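Local coordinates for protein alpha-L-rhamnosidase (Aspergillus terreus, PDB 6GSZ) that probably hydrolyses terminal non-reducing alpha-L-rhamnose residues in alpha-L-rhamnosides, as a glycosyl hydrolase that also carries calcium ions, at residues E773-L778 with Q799-K804; V792-D797 with V845-G850; R786-E791 with G810-K815; S717-T722 with G765-W770. All blocks are in the same frame, centred on the assembly; numbering follows the deposited sequence.

Interaction 1 of 4, residues E773-L778 with Q799-K804; sequences EVIGGL and QQASTK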
# COMPACT_ATOMS: atom_id res chain seq x y z
N GLU A 773 17.53 1.06 8.21
CA GLU A 773 17.90 0.51 9.54
C GLU A 773 19.41 0.46 9.78
O GLU A 773 19.82 0.48 10.93
CB GLU A 773 17.37 -0.91 9.72
CG GLU A 773 15.85 -1.00 9.63
CD GLU A 773 15.30 -2.39 9.93
OE1 GLU A 773 16.08 -3.27 10.41
OE2 GLU A 773 14.13 -2.63 9.61
N VAL A 774 20.20 0.36 8.73
CA VAL A 774 21.64 0.16 8.89
C VAL A 774 22.39 1.42 8.47
O VAL A 774 23.18 1.97 9.24
CB VAL A 774 22.13 -1.11 8.17
CG1 VAL A 774 23.61 -1.26 8.34
CG2 VAL A 774 21.42 -2.35 8.70
N ILE A 775 22.16 1.92 7.25
CA ILE A 775 22.78 3.22 6.86
C ILE A 775 22.21 4.33 7.76
O ILE A 775 22.95 5.14 8.33
CB ILE A 775 22.58 3.57 5.38
CG1 ILE A 775 23.10 2.45 4.46
CG2 ILE A 775 23.26 4.90 5.07
CD1 ILE A 775 22.95 2.76 2.99
N GLY A 776 20.88 4.34 7.91
CA GLY A 776 20.19 5.33 8.74
C GLY A 776 20.16 4.97 10.21
O GLY A 776 19.85 5.83 11.04
N GLY A 777 20.40 3.69 10.52
CA GLY A 777 20.48 3.24 11.87
C GLY A 777 19.18 2.98 12.60
O GLY A 777 19.23 2.53 13.74
N LEU A 778 18.01 3.26 12.01
CA LEU A 778 16.77 3.33 12.78
C LEU A 778 15.98 2.02 12.69
O LEU A 778 15.60 1.58 11.59
CB LEU A 778 15.92 4.46 12.23
CG LEU A 778 16.40 5.87 12.54
CD1 LEU A 778 15.62 6.87 11.72
CD2 LEU A 778 16.24 6.16 14.00
N GLN A 799 29.96 9.61 2.93
CA GLN A 799 30.45 10.69 3.75
C GLN A 799 29.35 11.18 4.71
O GLN A 799 29.64 11.82 5.68
CB GLN A 799 30.95 11.83 2.85
CG GLN A 799 32.18 11.48 2.02
CD GLN A 799 31.89 11.15 0.57
OE1 GLN A 799 31.16 11.86 -0.12
NE2 GLN A 799 32.50 10.08 0.09
N GLN A 800 28.08 10.94 4.37
CA GLN A 800 26.96 11.39 5.20
C GLN A 800 25.66 10.69 4.79
O GLN A 800 25.55 10.20 3.66
CB GLN A 800 26.71 12.89 5.15
CG GLN A 800 26.54 13.50 3.79
CD GLN A 800 26.21 14.96 4.00
OE1 GLN A 800 25.05 15.34 4.22
NE2 GLN A 800 27.23 15.79 4.05
N ALA A 801 24.71 10.65 5.73
CA ALA A 801 23.36 10.20 5.40
C ALA A 801 22.37 10.82 6.38
O ALA A 801 22.69 11.08 7.54
CB ALA A 801 23.27 8.70 5.42
N SER A 802 21.15 11.05 5.87
CA SER A 802 20.07 11.62 6.64
C SER A 802 18.83 10.74 6.46
O SER A 802 18.36 10.50 5.34
CB SER A 802 19.77 13.05 6.24
OG SER A 802 20.91 13.87 6.42
N THR A 803 18.25 10.33 7.58
CA THR A 803 17.10 9.46 7.62
C THR A 803 16.11 10.03 8.62
O THR A 803 16.49 10.37 9.72
CB THR A 803 17.53 8.02 8.00
OG1 THR A 803 18.65 7.62 7.19
CG2 THR A 803 16.38 7.04 7.88
N LYS A 804 14.81 10.04 8.29
CA LYS A 804 13.77 10.54 9.14
C LYS A 804 12.62 9.53 9.15
O LYS A 804 12.27 8.99 8.08
CB LYS A 804 13.23 11.90 8.62
CG LYS A 804 14.26 13.00 8.46
CD LYS A 804 13.66 14.33 8.09
CE LYS A 804 14.72 15.37 7.80
NZ LYS A 804 14.16 16.64 7.28
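T803 packs hard against the turn that ends helix 768-775. T803 OG1 lies 3.2 Å from G776 CA, and T803 CA and G776 CA are 5.3 Å apart. G776 offers bare backbone here, and the hydroxyl oxygen rests on it. Two apolar touches flank this point. The I775 CG2 branch meets A801 CB at 3.8 Å. L778 CD1 reaches T803 CG2 at 3.9 Å, and these two side chains lie alongside, running opposite ways. T803 CG2 stands anti to the backbone N (chi1 -49° for OG1), which turns the methyl to L778 and leaves the hydroxyl over G776. The touching residues are all buried. The other side of the strand is different: Q800, S802 and K804 start away from the turn, and Q800 and K804 are exposed. Outside the pair, F432 of strand 430-434 packs on both I775 and T803. The contact joins the end of the catalytic-domain helix to the C-terminal beta domain. It is made by van der Waals packing, while the carbonyls of I775 and G776 find their donors on strand 810-819.

Interaction 2 of 4, residues V792-D797 with V845-G850; sequences VVPGGD and VLPGKG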
# COMPACT_ATOMS: atom_id res chain seq x y z
N VAL A 792 23.72 3.27 13.58
CA VAL A 792 24.28 3.59 12.30
C VAL A 792 25.55 2.79 12.05
O VAL A 792 26.45 2.80 12.90
CB VAL A 792 24.58 5.09 12.16
CG1 VAL A 792 25.41 5.36 10.90
CG2 VAL A 792 23.32 5.93 12.24
N VAL A 793 25.66 2.14 10.90
CA VAL A 793 26.87 1.44 10.49
C VAL A 793 27.40 2.09 9.23
O VAL A 793 26.95 1.78 8.13
CB VAL A 793 26.64 -0.08 10.31
CG1 VAL A 793 27.96 -0.80 10.01
CG2 VAL A 793 25.98 -0.70 11.53
N PRO A 794 28.35 3.05 9.33
CA PRO A 794 28.88 3.71 8.15
C PRO A 794 29.72 2.72 7.34
O PRO A 794 30.23 1.75 7.86
CB PRO A 794 29.74 4.88 8.67
CG PRO A 794 29.84 4.69 10.15
CD PRO A 794 28.97 3.52 10.57
N GLY A 795 29.84 3.02 6.04
CA GLY A 795 30.59 2.22 5.14
C GLY A 795 30.33 2.66 3.72
O GLY A 795 29.73 3.70 3.49
N GLY A 796 30.85 1.89 2.79
CA GLY A 796 30.60 2.11 1.38
C GLY A 796 31.11 3.44 0.88
O GLY A 796 30.57 3.99 -0.10
N ASP A 797 32.16 3.99 1.50
CA ASP A 797 32.64 5.33 1.09
C ASP A 797 31.55 6.43 1.20
O ASP A 797 31.72 7.53 0.63
CB ASP A 797 33.25 5.29 -0.31
CG ASP A 797 34.61 4.61 -0.37
OD1 ASP A 797 35.34 4.70 0.62
OD2 ASP A 797 34.94 3.99 -1.42
N VAL A 845 23.83 3.13 19.64
CA VAL A 845 25.02 2.28 19.57
C VAL A 845 26.00 2.96 18.62
O VAL A 845 25.76 2.99 17.40
CB VAL A 845 24.64 0.87 19.07
CG1 VAL A 845 25.86 -0.03 19.01
CG2 VAL A 845 23.53 0.26 19.91
N LEU A 846 27.08 3.53 19.17
CA LEU A 846 28.00 4.27 18.33
C LEU A 846 28.89 3.28 17.60
O LEU A 846 29.15 2.18 18.12
CB LEU A 846 28.77 5.29 19.17
CG LEU A 846 27.86 6.35 19.81
CD1 LEU A 846 28.61 7.16 20.83
CD2 LEU A 846 27.28 7.29 18.77
N PRO A 847 29.34 3.63 16.38
CA PRO A 847 30.07 2.71 15.53
C PRO A 847 31.46 2.37 16.03
O PRO A 847 32.05 3.12 16.81
CB PRO A 847 30.16 3.39 14.15
CG PRO A 847 29.77 4.82 14.38
CD PRO A 847 29.03 4.89 15.70
N GLY A 848 31.94 1.21 15.54
CA GLY A 848 33.30 0.76 15.76
C GLY A 848 33.38 -0.31 16.82
O GLY A 848 32.38 -0.63 17.50
N LYS A 849 34.59 -0.87 16.95
CA LYS A 849 34.96 -1.89 17.95
C LYS A 849 34.82 -1.26 19.34
O LYS A 849 35.39 -0.20 19.58
CB LYS A 849 36.39 -2.40 17.74
N GLY A 850 34.03 -1.91 20.21
CA GLY A 850 33.76 -1.43 21.57
C GLY A 850 33.01 -0.11 21.58
O GLY A 850 33.05 0.65 22.55
O HOH W 1 24.26 5.03 15.95
O HOH W 2 26.69 1.49 15.27
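P794 and P847 make the apolar part of this contact. P794 CD sits 3.8 Å from P847 CB, and the two side chains cross at about a right angle. P847 starts toward the other loop. Its ring also lies beside the carbonyl of V792, with P847 CB 4.0 Å from V792 O.

The polar part is carried by two waters between main-chain atoms of V792 and V845. V792 N and V845 O are 4.3 Å apart, and one water spans them: it accepts from V792 N at 3.0 Å and donates to V845 O at 2.9 Å. The second water donates to V792 O at 2.7 Å and to V845 O at 2.8 Å. V845 O therefore receives two water bonds, and both the N and the O of V792 are tied to it indirectly. The waters take the place of direct main-chain bonds just past the ends of strands 787-790 and 841-845, which run parallel in one sheet.

Both loops lie in the C-terminal beta domain. F830 of strand 828-836 packs against V792, P794 and P847, and W816 of strand 810-819 against V792 and P794. On another flank V793 bonds through its backbone to V774, in helix 768-775.

Interaction 3 of 4, residues R786-E791 with G810-K815; sequences RRINIE and GMASTK. With CA (calcium ion), chain M.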
# COMPACT_ATOMS: atom_id res chain seq x y z
N ARG A 786 8.00 2.80 20.51
CA ARG A 786 8.12 3.56 21.76
C ARG A 786 9.54 3.43 22.33
O ARG A 786 9.97 4.28 23.15
CB ARG A 786 7.11 3.03 22.78
CG ARG A 786 6.90 3.91 24.00
CD ARG A 786 6.04 3.18 25.03
NE ARG A 786 6.75 2.00 25.58
CZ ARG A 786 7.46 1.96 26.71
NH1 ARG A 786 7.48 3.02 27.51
NH2 ARG A 786 8.16 0.86 26.95
N ARG A 787 10.25 2.38 21.90
CA ARG A 787 11.67 2.25 22.17
C ARG A 787 12.35 2.06 20.82
O ARG A 787 11.76 1.38 19.93
CB ARG A 787 11.98 1.03 23.05
CG ARG A 787 11.38 1.08 24.43
CD ARG A 787 12.20 2.12 25.19
NE ARG A 787 11.81 2.32 26.58
CZ ARG A 787 10.97 3.26 26.98
NH1 ARG A 787 10.36 4.02 26.07
NH2 ARG A 787 10.71 3.41 28.28
N ILE A 788 13.41 2.81 20.57
CA ILE A 788 14.05 2.93 19.29
C ILE A 788 15.51 2.48 19.40
O ILE A 788 16.20 2.86 20.36
CB ILE A 788 13.96 4.38 18.79
CG1 ILE A 788 12.51 4.86 18.86
CG2 ILE A 788 14.56 4.53 17.40
CD1 ILE A 788 12.30 6.30 18.47
N ASN A 789 16.00 1.71 18.42
CA ASN A 789 17.46 1.42 18.33
C ASN A 789 18.02 2.38 17.27
O ASN A 789 17.39 2.56 16.20
CB ASN A 789 17.70 -0.08 18.10
CG ASN A 789 19.13 -0.56 18.33
OD1 ASN A 789 19.61 -0.61 19.48
ND2 ASN A 789 19.80 -1.00 17.26
N ILE A 790 19.15 3.00 17.60
CA ILE A 790 19.82 3.93 16.72
C ILE A 790 21.25 3.43 16.55
O ILE A 790 22.11 3.68 17.44
CB ILE A 790 19.76 5.38 17.21
CG1 ILE A 790 18.31 5.78 17.45
CG2 ILE A 790 20.44 6.27 16.19
CD1 ILE A 790 18.09 7.21 17.85
N GLU A 791 21.49 2.66 15.49
CA GLU A 791 22.72 1.89 15.31
C GLU A 791 23.17 2.08 13.85
O GLU A 791 23.01 1.20 13.02
CB GLU A 791 22.49 0.42 15.72
CG GLU A 791 23.71 -0.50 15.67
CD GLU A 791 23.49 -1.92 16.21
OE1 GLU A 791 22.41 -2.21 16.72
OE2 GLU A 791 24.37 -2.77 16.10
N GLY A 810 5.95 10.93 17.07
CA GLY A 810 6.62 12.08 16.53
C GLY A 810 7.90 11.70 15.81
O GLY A 810 8.22 10.50 15.63
N MET A 811 8.61 12.72 15.32
CA MET A 811 9.73 12.48 14.43
C MET A 811 10.94 11.89 15.16
O MET A 811 11.37 12.41 16.21
CB MET A 811 10.14 13.77 13.74
CG MET A 811 11.10 13.56 12.59
SD MET A 811 10.38 12.62 11.21
CE MET A 811 9.15 13.80 10.69
N ALA A 812 11.46 10.79 14.60
CA ALA A 812 12.79 10.28 14.91
C ALA A 812 13.70 10.55 13.71
O ALA A 812 13.24 10.50 12.57
CB ALA A 812 12.76 8.81 15.20
N SER A 813 14.97 10.83 13.93
CA SER A 813 15.84 11.04 12.77
C SER A 813 17.28 10.79 13.15
O SER A 813 17.67 10.94 14.32
CB SER A 813 15.70 12.43 12.19
OG SER A 813 16.18 13.44 13.06
N THR A 814 18.08 10.51 12.12
CA THR A 814 19.53 10.52 12.22
C THR A 814 20.10 11.37 11.09
O THR A 814 19.64 11.36 9.96
CB THR A 814 20.12 9.10 12.16
OG1 THR A 814 19.73 8.50 10.92
CG2 THR A 814 19.64 8.26 13.32
N LYS A 815 21.13 12.13 11.42
CA LYS A 815 21.97 12.80 10.44
C LYS A 815 23.40 12.55 10.90
O LYS A 815 23.77 12.93 12.00
CB LYS A 815 21.69 14.31 10.38
CG LYS A 815 22.53 15.09 9.37
CD LYS A 815 22.34 16.62 9.44
CE LYS A 815 22.62 17.19 10.82
NZ LYS A 815 22.45 18.66 10.88
CA CA M . 22.84 -4.56 16.70
O HOH W 3 20.27 -4.37 15.90
O HOH W 4 20.84 -3.84 18.24
O HOH W 5 23.29 -3.81 19.20
O HOH W 6 25.03 -4.96 17.38
O HOH W 7 24.09 -6.32 15.76
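Strands 787-790 and 810-819 belong to different sheets, and their nearest CA atoms, I790 CA and T814 CA, stay 8.0 Å apart, so side chains fill the gap. I790 CG2 meets T814 CG2 at 3.6 Å, the closest touch between the segments. Two residues back on each strand, I788 CD1 reaches A812 CB at 4.1 Å. T814 holds its OG1 between the backbone N and the carbonyl carbon (chi1 59°). That places CG2 against I790 and lets OG1 bond to G776 O. L778 of strand 778-780 packs on I788, I790 and T814.

The other side of strand 787-790 carries polar groups. The extended side chain of E791 carries its carboxylate away from strand 810-819. Both oxygens chelate a calcium ion, E791 OE1 and E791 OE2 each at 2.4 Å, and five waters complete the ligands found around it. In the conformer described, N789 ND2 donates to E791 OE1 at 2.9 Å, in the amide plane and on the anti lone pair of OE1. N789 also has a second conformer, so this bond is doubtful as a constant feature. The arrangement is that of a beta-sandwich: two sheets face each other across a core of mostly apolar side chains, here with a hydrated calcium site on the outer side of one sheet.

Interaction 4 of 4, residues S717-T722 with G765-W770; sequences SMLRQT and GSVGSW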
# COMPACT_ATOMS: atom_id res chain seq x y z
N SER A 717 29.42 -3.29 -0.46
CA SER A 717 30.06 -3.54 -1.75
C SER A 717 29.03 -4.05 -2.76
O SER A 717 29.09 -3.67 -3.92
CB SER A 717 31.23 -4.48 -1.61
OG SER A 717 32.26 -3.87 -0.85
N MET A 718 28.09 -4.91 -2.31
CA MET A 718 26.98 -5.32 -3.18
C MET A 718 26.13 -4.11 -3.58
O MET A 718 25.76 -3.95 -4.76
CB MET A 718 26.07 -6.33 -2.47
CG MET A 718 26.78 -7.60 -2.06
SD MET A 718 25.64 -8.89 -1.51
CE MET A 718 25.02 -9.41 -3.09
N LEU A 719 25.80 -3.27 -2.61
CA LEU A 719 24.89 -2.13 -2.85
C LEU A 719 25.49 -1.13 -3.83
O LEU A 719 24.75 -0.53 -4.61
CB LEU A 719 24.56 -1.47 -1.52
CG LEU A 719 23.58 -0.31 -1.56
CD1 LEU A 719 22.22 -0.78 -2.08
CD2 LEU A 719 23.43 0.34 -0.21
N ARG A 720 26.82 -1.03 -3.89
CA ARG A 720 27.50 -0.08 -4.77
C ARG A 720 27.72 -0.65 -6.18
O ARG A 720 28.13 0.13 -7.06
CB ARG A 720 28.83 0.35 -4.15
CG ARG A 720 28.66 1.15 -2.87
CD ARG A 720 29.98 1.46 -2.22
NE ARG A 720 30.89 2.15 -3.13
CZ ARG A 720 32.15 2.43 -2.84
NH1 ARG A 720 32.76 1.79 -1.86
NH2 ARG A 720 32.77 3.37 -3.52
N GLN A 721 27.45 -1.94 -6.40
CA GLN A 721 27.68 -2.53 -7.75
C GLN A 721 26.71 -1.88 -8.75
O GLN A 721 25.56 -1.66 -8.42
CB GLN A 721 27.40 -4.03 -7.77
CG GLN A 721 28.43 -4.85 -7.03
CD GLN A 721 29.83 -4.51 -7.47
OE1 GLN A 721 30.16 -4.62 -8.66
NE2 GLN A 721 30.65 -4.11 -6.50
N THR A 722 27.21 -1.59 -9.95
CA THR A 722 26.38 -0.99 -10.98
C THR A 722 26.19 -1.89 -12.19
O THR A 722 25.42 -1.50 -13.09
CB THR A 722 26.93 0.37 -11.42
OG1 THR A 722 28.27 0.16 -11.90
CG2 THR A 722 26.91 1.37 -10.29
N GLY A 765 12.92 -3.69 -4.19
CA GLY A 765 12.98 -2.51 -3.36
C GLY A 765 12.97 -2.85 -1.87
O GLY A 765 13.08 -1.93 -1.06
N SER A 766 12.85 -4.13 -1.51
CA SER A 766 12.97 -4.59 -0.11
C SER A 766 14.34 -4.27 0.52
O SER A 766 14.46 -4.33 1.73
CB SER A 766 12.67 -6.07 -0.00
OG SER A 766 13.58 -6.84 -0.76
N VAL A 767 15.33 -3.94 -0.31
CA VAL A 767 16.60 -3.42 0.19
C VAL A 767 16.41 -2.09 0.93
O VAL A 767 17.27 -1.70 1.72
CB VAL A 767 17.65 -3.28 -0.93
CG1 VAL A 767 17.32 -2.14 -1.88
CG2 VAL A 767 19.05 -3.13 -0.37
N GLY A 768 15.28 -1.39 0.76
CA GLY A 768 15.04 -0.12 1.39
C GLY A 768 15.19 -0.21 2.90
O GLY A 768 15.69 0.73 3.55
N SER A 769 14.72 -1.30 3.50
CA SER A 769 14.82 -1.45 4.96
C SER A 769 16.26 -1.44 5.45
O SER A 769 16.50 -1.04 6.58
CB SER A 769 14.10 -2.69 5.47
OG SER A 769 14.65 -3.87 4.96
N TRP A 770 17.18 -1.92 4.61
CA TRP A 770 18.60 -1.88 5.00
C TRP A 770 19.09 -0.43 4.96
O TRP A 770 19.89 0.01 5.82
CB TRP A 770 19.45 -2.79 4.11
CG TRP A 770 20.81 -3.09 4.67
CD1 TRP A 770 21.09 -4.12 5.51
CD2 TRP A 770 22.04 -2.43 4.36
NE1 TRP A 770 22.42 -4.10 5.81
CE2 TRP A 770 23.02 -3.06 5.15
CE3 TRP A 770 22.41 -1.34 3.56
CZ2 TRP A 770 24.36 -2.68 5.12
CZ3 TRP A 770 23.74 -0.96 3.53
CH2 TRP A 770 24.70 -1.63 4.30
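L719 points its side chain between V767 and W770. With its CG opposite the backbone N (chi1 -177°), it sends both methyls toward the start of helix 768-775. The two branches part there. L719 CD2 comes to W770 CZ3 at 4.0 Å, and L719 CD1 lies 4.3 Å from V767 CG2. The leucine meets the indole obliquely, at the six-membered ring. V767 is the looser partner, touched by one methyl only. V767 and W770 both start toward L719 and are three residues apart, so they lie on one side of the helical run. L719 thus faces an aliphatic branch with one methyl and an aromatic ring with the other.

The side chain of W770 lays its indole out toward helix 712-719. F715 and Y716 of that helix meet it edge-to-face. The ring of H704 meets it too, with the planes at about 55°. W770 NE1 is bonded to S707 OG. The ring is thus held by a polar bond and by aromatic neighbours as well as by L719. I439 and L442 of helix 437-453 also pack on L719, and I446 of the same helix packs on V767. I775, further along helix 768-775, touches both L719 and W770.

The touching residues are buried and the joint is apolar. It is helix-to-helix core packing in the catalytic domain, which belongs to the six-hairpin glycosidase clan, whose folds are (alpha/alpha)6 barrels.

From the N terminus, interaction 4 comes first: it closes the loop from helix 712-719 to helix 768-775 before any other contact opens. Interaction 1 starts at the end of that second helix and returns to it from strand 800-807. Interactions 1, 2 and 3 cross one another, because their segments alternate along the chain. Interaction 2 makes the longest closure, 48 residues, and interaction 3 the shortest. Probable hydrogen bonds join them: G777 O to E791 N links 1 and 3, and V845 N to I790 O links 2 and 3. Interaction 4 packs the helical domain, and 2 and 3 pack the C-terminal beta domain. Interaction 1 joins the two, and the salt bridge D797-R720 is a further tie.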